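Local coordinates for protein CDP-glucose 4,6-dehydratase (PDB 1WVG) that catalyses the NAD+-dependent dehydration of CDP-D-glucose to CDP-4-dehydro-6-deoxy-D-glucose, a step of CDP-3,6-dideoxy-D-mannose biosynthesis for the O-antigen, at residues D133-E147 / E299-N311. Residues are numbered along the deposited sequence; the frame is centred on the assembly and turned at random.
With CXY (cytidine-5'-diphospho-beta-D-xylose), chain D.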
loop_
_atom_site.group_PDB
_atom_site.type_symbol
_atom_site.label_atom_id
_atom_site.label_comp_id
_atom_site.label_asym_id
_atom_site.label_seq_id
_atom_site.Cartn_x
_atom_site.Cartn_y
_atom_site.Cartn_z
ATOM N N ASP A 133 -3.412 -7.124 -19.771
ATOM C CA ASP A 133 -2.645 -7.508 -18.589
ATOM C C ASP A 133 -1.575 -6.423 -18.315
ATOM O O ASP A 133 -1.036 -6.305 -17.218
ATOM C CB ASP A 133 -2.055 -8.938 -18.691
ATOM C CG ASP A 133 -1.128 -9.256 -19.861
ATOM O OD1 ASP A 133 -0.691 -10.388 -20.075
ATOM O OD2 ASP A 133 -0.774 -8.222 -20.585
ATOM N N LYS A 134 -1.288 -5.569 -19.303
ATOM C CA LYS A 134 -0.309 -4.509 -19.143
ATOM C C LYS A 134 -0.823 -3.247 -18.490
ATOM O O LYS A 134 -0.087 -2.273 -18.362
ATOM C CB LYS A 134 0.314 -4.169 -20.485
ATOM C CG LYS A 134 0.875 -5.447 -21.057
ATOM C CD LYS A 134 2.142 -5.268 -21.852
ATOM C CE LYS A 134 2.298 -6.386 -22.881
ATOM N NZ LYS A 134 2.040 -7.720 -22.314
ATOM N N CYS A 135 -2.074 -3.232 -18.082
ATOM C CA CYS A 135 -2.621 -2.022 -17.443
ATOM C C CYS A 135 -2.015 -1.686 -16.078
ATOM O O CYS A 135 -1.985 -0.513 -15.621
ATOM C CB CYS A 135 -4.174 -2.055 -17.349
ATOM S SG CYS A 135 -4.804 -3.330 -16.206
ATOM N N TYR A 136 -1.552 -2.744 -15.387
ATOM C CA TYR A 136 -1.017 -2.561 -14.042
ATOM C C TYR A 136 0.365 -1.957 -14.015
ATOM O O TYR A 136 1.237 -2.293 -14.805
ATOM C CB TYR A 136 -0.930 -3.918 -13.294
ATOM C CG TYR A 136 -2.263 -4.626 -13.053
ATOM C CD1 TYR A 136 -2.610 -5.765 -13.791
ATOM C CD2 TYR A 136 -3.160 -4.186 -12.077
ATOM C CE1 TYR A 136 -3.825 -6.427 -13.586
ATOM C CE2 TYR A 136 -4.378 -4.839 -11.858
ATOM C CZ TYR A 136 -4.714 -5.973 -12.604
ATOM O OH TYR A 136 -5.917 -6.614 -12.406
ATOM N N ASP A 137 0.589 -1.108 -13.039
ATOM C CA ASP A 137 1.920 -0.572 -12.872
ATOM C C ASP A 137 2.806 -1.804 -12.647
ATOM O O ASP A 137 2.509 -2.577 -11.737
ATOM C CB ASP A 137 1.843 0.272 -11.575
ATOM C CG ASP A 137 3.172 0.839 -11.242
ATOM O OD1 ASP A 137 3.982 1.104 -12.094
ATOM O OD2 ASP A 137 3.395 0.926 -9.967
ATOM N N ASN A 138 3.839 -2.037 -13.462
ATOM C CA ASN A 138 4.691 -3.230 -13.316
ATOM C C ASN A 138 5.835 -3.096 -12.298
ATOM O O ASN A 138 6.801 -2.382 -12.521
ATOM C CB ASN A 138 5.147 -3.779 -14.686
ATOM C CG ASN A 138 5.678 -5.218 -14.629
ATOM O OD1 ASN A 138 6.310 -5.623 -13.643
ATOM N ND2 ASN A 138 5.382 -6.036 -15.649
ATOM N N ARG A 139 5.716 -3.763 -11.143
ATOM C CA ARG A 139 6.714 -3.693 -10.093
ATOM C C ARG A 139 7.858 -4.666 -10.314
ATOM O O ARG A 139 8.802 -4.746 -9.519
ATOM C CB ARG A 139 6.030 -4.015 -8.799
ATOM C CG ARG A 139 4.830 -3.105 -8.665
ATOM C CD ARG A 139 5.236 -1.791 -8.031
ATOM N NE ARG A 139 6.439 -1.977 -7.233
ATOM C CZ ARG A 139 6.432 -2.032 -5.910
ATOM N NH1 ARG A 139 5.303 -1.915 -5.215
ATOM N NH2 ARG A 139 7.582 -2.226 -5.269
ATOM N N GLU A 140 7.754 -5.417 -11.396
ATOM C CA GLU A 140 8.777 -6.388 -11.760
ATOM C C GLU A 140 9.058 -7.291 -10.594
ATOM O O GLU A 140 10.197 -7.396 -10.138
ATOM C CB GLU A 140 10.097 -5.722 -12.187
ATOM C CG GLU A 140 9.988 -5.025 -13.545
ATOM C CD GLU A 140 9.842 -5.910 -14.768
ATOM O OE1 GLU A 140 9.788 -5.449 -15.900
ATOM O OE2 GLU A 140 9.794 -7.195 -14.526
ATOM N N TRP A 141 8.025 -7.966 -10.122
ATOM C CA TRP A 141 8.211 -8.822 -8.972
ATOM C C TRP A 141 7.634 -10.207 -9.205
ATOM O O TRP A 141 7.054 -10.387 -10.261
ATOM C CB TRP A 141 7.632 -8.043 -7.784
ATOM C CG TRP A 141 6.149 -7.854 -7.872
ATOM C CD1 TRP A 141 5.253 -8.468 -8.716
ATOM C CD2 TRP A 141 5.393 -7.031 -6.981
ATOM N NE1 TRP A 141 3.973 -8.047 -8.404
ATOM C CE2 TRP A 141 4.041 -7.189 -7.319
ATOM C CE3 TRP A 141 5.755 -6.250 -5.886
ATOM C CZ2 TRP A 141 3.042 -6.511 -6.621
ATOM C CZ3 TRP A 141 4.768 -5.596 -5.205
ATOM C CH2 TRP A 141 3.423 -5.722 -5.569
ATOM N N VAL A 142 7.791 -11.168 -8.265
ATOM C CA VAL A 142 7.303 -12.565 -8.425
ATOM C C VAL A 142 5.784 -12.754 -8.377
ATOM O O VAL A 142 5.282 -13.820 -8.705
ATOM C CB VAL A 142 7.906 -13.565 -7.396
ATOM C CG1 VAL A 142 9.425 -13.539 -7.452
ATOM C CG2 VAL A 142 7.487 -13.236 -5.953
ATOM N N TRP A 143 5.046 -11.758 -7.938
ATOM C CA TRP A 143 3.616 -11.917 -7.760
ATOM C C TRP A 143 2.702 -11.485 -8.892
ATOM O O TRP A 143 2.961 -10.470 -9.534
ATOM C CB TRP A 143 3.223 -11.106 -6.491
ATOM C CG TRP A 143 3.930 -11.608 -5.255
ATOM C CD1 TRP A 143 3.871 -12.892 -4.768
ATOM C CD2 TRP A 143 4.797 -10.876 -4.351
ATOM N NE1 TRP A 143 4.645 -13.038 -3.636
ATOM C CE2 TRP A 143 5.243 -11.815 -3.347
ATOM C CE3 TRP A 143 5.259 -9.547 -4.301
ATOM C CZ2 TRP A 143 6.132 -11.443 -2.303
ATOM C CZ3 TRP A 143 6.131 -9.192 -3.275
ATOM C CH2 TRP A 143 6.555 -10.117 -2.274
ATOM N N GLY A 144 1.595 -12.255 -9.038
ATOM C CA GLY A 144 0.543 -11.989 -9.986
ATOM C C GLY A 144 -0.236 -10.774 -9.476
ATOM O O GLY A 144 -0.508 -10.629 -8.279
ATOM N N TYR A 145 -0.603 -9.870 -10.360
ATOM C CA TYR A 145 -1.355 -8.672 -9.966
ATOM C C TYR A 145 -2.806 -8.946 -9.598
ATOM O O TYR A 145 -3.464 -9.783 -10.215
ATOM C CB TYR A 145 -1.321 -7.544 -11.054
ATOM C CG TYR A 145 0.102 -7.094 -11.147
ATOM C CD1 TYR A 145 0.970 -7.700 -12.052
ATOM C CD2 TYR A 145 0.611 -6.170 -10.236
ATOM C CE1 TYR A 145 2.303 -7.296 -12.087
ATOM C CE2 TYR A 145 1.944 -5.755 -10.263
ATOM C CZ TYR A 145 2.789 -6.328 -11.209
ATOM O OH TYR A 145 4.127 -6.002 -11.226
ATOM N N ARG A 146 -3.313 -8.154 -8.643
ATOM C CA ARG A 146 -4.684 -8.259 -8.169
ATOM C C ARG A 146 -5.425 -7.108 -8.795
ATOM O O ARG A 146 -4.778 -6.103 -9.077
ATOM C CB ARG A 146 -4.719 -8.048 -6.642
ATOM C CG ARG A 146 -3.869 -9.042 -5.839
ATOM C CD ARG A 146 -3.520 -8.545 -4.421
ATOM N NE ARG A 146 -2.941 -9.618 -3.585
ATOM C CZ ARG A 146 -2.494 -9.368 -2.372
ATOM N NH1 ARG A 146 -2.568 -8.128 -1.908
ATOM N NH2 ARG A 146 -1.992 -10.347 -1.598
ATOM N N GLU A 147 -6.755 -7.251 -8.966
ATOM C CA GLU A 147 -7.626 -6.236 -9.579
ATOM C C GLU A 147 -7.604 -4.902 -8.917
ATOM O O GLU A 147 -7.951 -3.905 -9.541
ATOM C CB GLU A 147 -9.086 -6.647 -9.714
ATOM C CG GLU A 147 -9.238 -7.767 -10.768
ATOM C CD GLU A 147 -9.028 -9.142 -10.187
ATOM O OE1 GLU A 147 -8.473 -9.326 -9.129
ATOM O OE2 GLU A 147 -9.492 -10.122 -10.934
ATOM N N GLU A 299 10.757 -3.570 -22.551
ATOM C CA GLU A 299 9.676 -4.512 -22.362
ATOM C C GLU A 299 9.793 -5.078 -20.950
ATOM O O GLU A 299 10.897 -5.249 -20.444
ATOM C CB GLU A 299 9.777 -5.699 -23.327
ATOM C CG GLU A 299 9.206 -5.481 -24.745
ATOM C CD GLU A 299 9.044 -6.774 -25.513
ATOM O OE1 GLU A 299 8.101 -7.552 -25.374
ATOM O OE2 GLU A 299 10.043 -6.993 -26.335
ATOM N N ALA A 300 8.656 -5.387 -20.323
ATOM C CA ALA A 300 8.630 -5.947 -18.973
ATOM C C ALA A 300 9.186 -7.345 -18.938
ATOM O O ALA A 300 8.918 -8.156 -19.808
ATOM C CB ALA A 300 7.190 -6.092 -18.487
ATOM N N HIS A 301 9.915 -7.639 -17.873
ATOM C CA HIS A 301 10.438 -8.982 -17.713
ATOM C C HIS A 301 9.371 -9.935 -17.144
ATOM O O HIS A 301 9.072 -11.010 -17.669
ATOM C CB HIS A 301 11.600 -8.922 -16.700
ATOM C CG HIS A 301 12.653 -8.012 -17.213
ATOM N ND1 HIS A 301 12.958 -7.953 -18.576
ATOM C CD2 HIS A 301 13.456 -7.125 -16.560
ATOM C CE1 HIS A 301 13.927 -7.054 -18.719
ATOM N NE2 HIS A 301 14.249 -6.540 -17.531
ATOM N N TYR A 302 8.805 -9.545 -16.003
ATOM C CA TYR A 302 7.832 -10.413 -15.374
ATOM C C TYR A 302 6.474 -9.832 -15.384
ATOM O O TYR A 302 6.300 -8.672 -15.021
ATOM C CB TYR A 302 8.094 -10.637 -13.886
ATOM C CG TYR A 302 9.465 -11.152 -13.652
ATOM C CD1 TYR A 302 10.294 -10.479 -12.761
ATOM C CD2 TYR A 302 9.940 -12.269 -14.337
ATOM C CE1 TYR A 302 11.594 -10.920 -12.524
ATOM C CE2 TYR A 302 11.244 -12.714 -14.116
ATOM C CZ TYR A 302 12.063 -12.041 -13.207
ATOM O OH TYR A 302 13.344 -12.464 -12.980
ATOM N N LEU A 303 5.545 -10.712 -15.756
ATOM C CA LEU A 303 4.130 -10.383 -15.773
ATOM C C LEU A 303 3.243 -11.593 -15.435
ATOM O O LEU A 303 3.173 -12.531 -16.220
ATOM C CB LEU A 303 3.674 -9.679 -17.070
ATOM C CG LEU A 303 2.187 -9.324 -17.066
ATOM C CD1 LEU A 303 1.907 -8.488 -15.821
ATOM C CD2 LEU A 303 1.825 -8.525 -18.319
ATOM N N LYS A 304 2.557 -11.560 -14.263
ATOM C CA LYS A 304 1.644 -12.636 -13.860
ATOM C C LYS A 304 0.357 -11.987 -13.386
ATOM O O LYS A 304 0.353 -10.827 -12.952
ATOM C CB LYS A 304 2.185 -13.479 -12.708
ATOM C CG LYS A 304 3.303 -14.408 -13.142
ATOM C CD LYS A 304 3.572 -15.547 -12.171
ATOM C CE LYS A 304 3.670 -15.103 -10.729
ATOM N NZ LYS A 304 4.169 -16.197 -9.881
ATOM N N LEU A 305 -0.733 -12.731 -13.456
ATOM C CA LEU A 305 -2.044 -12.249 -12.992
ATOM C C LEU A 305 -2.616 -13.160 -11.897
ATOM O O LEU A 305 -2.682 -14.403 -12.049
ATOM C CB LEU A 305 -3.087 -12.392 -14.118
ATOM C CG LEU A 305 -2.894 -11.424 -15.275
ATOM C CD1 LEU A 305 -3.920 -11.714 -16.372
ATOM C CD2 LEU A 305 -3.059 -10.003 -14.746
ATOM N N ASP A 306 -3.098 -12.545 -10.811
ATOM C CA ASP A 306 -3.734 -13.356 -9.773
ATOM C C ASP A 306 -5.224 -13.443 -10.162
ATOM O O ASP A 306 -5.890 -12.421 -10.323
ATOM C CB ASP A 306 -3.524 -12.739 -8.372
ATOM C CG ASP A 306 -4.117 -13.625 -7.299
ATOM O OD1 ASP A 306 -5.247 -14.059 -7.353
ATOM O OD2 ASP A 306 -3.343 -13.864 -6.284
ATOM N N CYS A 307 -5.743 -14.651 -10.379
ATOM C CA CYS A 307 -7.140 -14.820 -10.818
ATOM C C CYS A 307 -8.106 -15.388 -9.785
ATOM O O CYS A 307 -9.140 -15.917 -10.154
ATOM C CB CYS A 307 -7.230 -15.641 -12.113
ATOM S SG CYS A 307 -6.198 -14.887 -13.396
ATOM N N SER A 308 -7.800 -15.267 -8.501
ATOM C CA SER A 308 -8.706 -15.761 -7.464
ATOM C C SER A 308 -10.089 -15.108 -7.532
ATOM O O SER A 308 -11.073 -15.756 -7.262
ATOM C CB SER A 308 -8.138 -15.527 -6.062
ATOM O OG SER A 308 -6.958 -16.259 -5.966
ATOM N N LYS A 309 -10.195 -13.823 -7.893
ATOM C CA LYS A 309 -11.499 -13.171 -7.953
ATOM C C LYS A 309 -12.463 -13.802 -8.958
ATOM O O LYS A 309 -13.645 -14.065 -8.682
ATOM C CB LYS A 309 -11.350 -11.660 -8.118
ATOM C CG LYS A 309 -12.622 -10.822 -8.112
ATOM C CD LYS A 309 -12.304 -9.395 -8.596
ATOM C CE LYS A 309 -13.493 -8.455 -8.636
ATOM N NZ LYS A 309 -13.123 -7.033 -8.820
ATOM N N ALA A 310 -11.973 -14.052 -10.159
ATOM C CA ALA A 310 -12.837 -14.709 -11.147
ATOM C C ALA A 310 -13.074 -16.149 -10.697
ATOM O O ALA A 310 -14.181 -16.693 -10.852
ATOM C CB ALA A 310 -12.184 -14.766 -12.520
ATOM N N ASN A 311 -12.036 -16.812 -10.142
ATOM C CA ASN A 311 -12.248 -18.177 -9.739
ATOM C C ASN A 311 -13.373 -18.277 -8.732
ATOM O O ASN A 311 -14.318 -19.059 -8.906
ATOM C CB ASN A 311 -11.006 -18.816 -9.138
ATOM C CG ASN A 311 -9.830 -18.842 -10.083
ATOM O OD1 ASN A 311 -8.670 -18.830 -9.625
ATOM N ND2 ASN A 311 -10.102 -18.901 -11.394
HETATM O O1B CXY D . 3.616 -9.423 -23.903
HETATM P PB CXY D . 3.440 -8.787 -25.268
HETATM O O2B CXY D . 4.402 -7.663 -25.551
HETATM O "O1'" CXY D . 1.894 -8.250 -25.424
HETATM O O3A CXY D . 3.629 -10.071 -26.107
HETATM P PA CXY D . 4.836 -10.554 -27.116
HETATM O O1A CXY D . 4.368 -11.853 -27.671
HETATM O O2A CXY D . 5.121 -9.522 -28.136
HETATM O O5D CXY D . 6.064 -10.669 -26.109
HETATM C C5D CXY D . 6.104 -11.796 -25.223
HETATM C C4D CXY D . 7.496 -11.908 -24.652
HETATM O O4D CXY D . 8.295 -12.673 -25.589
HETATM C C3D CXY D . 8.249 -10.612 -24.354
HETATM O O3D CXY D . 9.142 -10.648 -23.183
HETATM C C2D CXY D . 9.026 -10.498 -25.678
HETATM O O2D CXY D . 10.164 -9.657 -25.470
HETATM C C1D CXY D . 9.446 -11.937 -25.873
HETATM N N1 CXY D . 9.859 -12.251 -27.244
HETATM C C6 CXY D . 8.964 -12.108 -28.293
HETATM C C5 CXY D . 9.276 -12.396 -29.532
HETATM C C4 CXY D . 10.576 -12.856 -29.879
HETATM N N3 CXY D . 11.436 -12.997 -28.777
HETATM C C2 CXY D . 11.146 -12.706 -27.455
HETATM N N4 CXY D . 10.969 -13.118 -31.010
HETATM O O2 CXY D . 11.964 -12.831 -26.537
HETATM C "C1'" CXY D . 0.993 -9.247 -25.873
HETATM C "C2'" CXY D . 0.046 -8.557 -26.824
HETATM C "C3'" CXY D . -0.665 -7.484 -26.022
HETATM C "C4'" CXY D . -1.425 -8.112 -24.853
HETATM C "C5'" CXY D . -0.463 -8.920 -23.991
HETATM O "O2'" CXY D . 0.749 -7.923 -27.914
HETATM O "O3'" CXY D . -1.643 -6.836 -26.856
HETATM O "O4'" CXY D . -2.071 -7.098 -24.087
HETATM O "O5'" CXY D . 0.249 -9.875 -24.783
HETATM O O HOH W 1 4.113 -10.266 -12.132
HETATM O O HOH W 2 -1.755 -12.474 -4.095
HETATM O O HOH W 3 -9.632 -12.822 -11.455
#
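A sharp turn of the E140 side chain at chi2 (-70°) swings its carboxylate against the backbone of H301 and Y302, while N138, with CG set opposite its own backbone N (chi1 -163°), sends its amide to the carbonyl of Y302. E140 grips with both oxygens: H301 N donates to OE1 at 3.0 Å and Y302 N to OE2 at 2.9 Å, each on the syn side. N138 splits its amide between two tasks. ND2 donates to Y302 O at 2.9 Å, the acceptor almost in the amide plane, and OD1 accepts from E140 N in an Asx turn; the group is thus held from both ends and its rotation fixed. Farther on, the backbones form a single bridge, Y145 N to K304 O at 2.9 Å and D306 N to Y145 O. G144 lies against this bridge, its CA 3.2 Å from K304 O in a CA-H...O contact. The two methyls of L303 part: CD1 meets Y145 CE1, and CD2 rests on the carboxylate of D133, 3.4 Å from CG. Next to D133, K134 NZ donates to O1B of CDP-xylose at 2.8 Å, and E299 takes a weak bond from the ribose O2D, so both segments help line the nucleotide-sugar pocket. K304 NZ has its salt bridge with D266, and R146 NH2 bonds G144 O of the second subunit, placing this loop pair at a subunit interface. The contact joins the loop between strand 126-130 of the Rossmann sheet and helix 156-175 to the run entering helix 308-314, with L305 against N261 of strand 259-262.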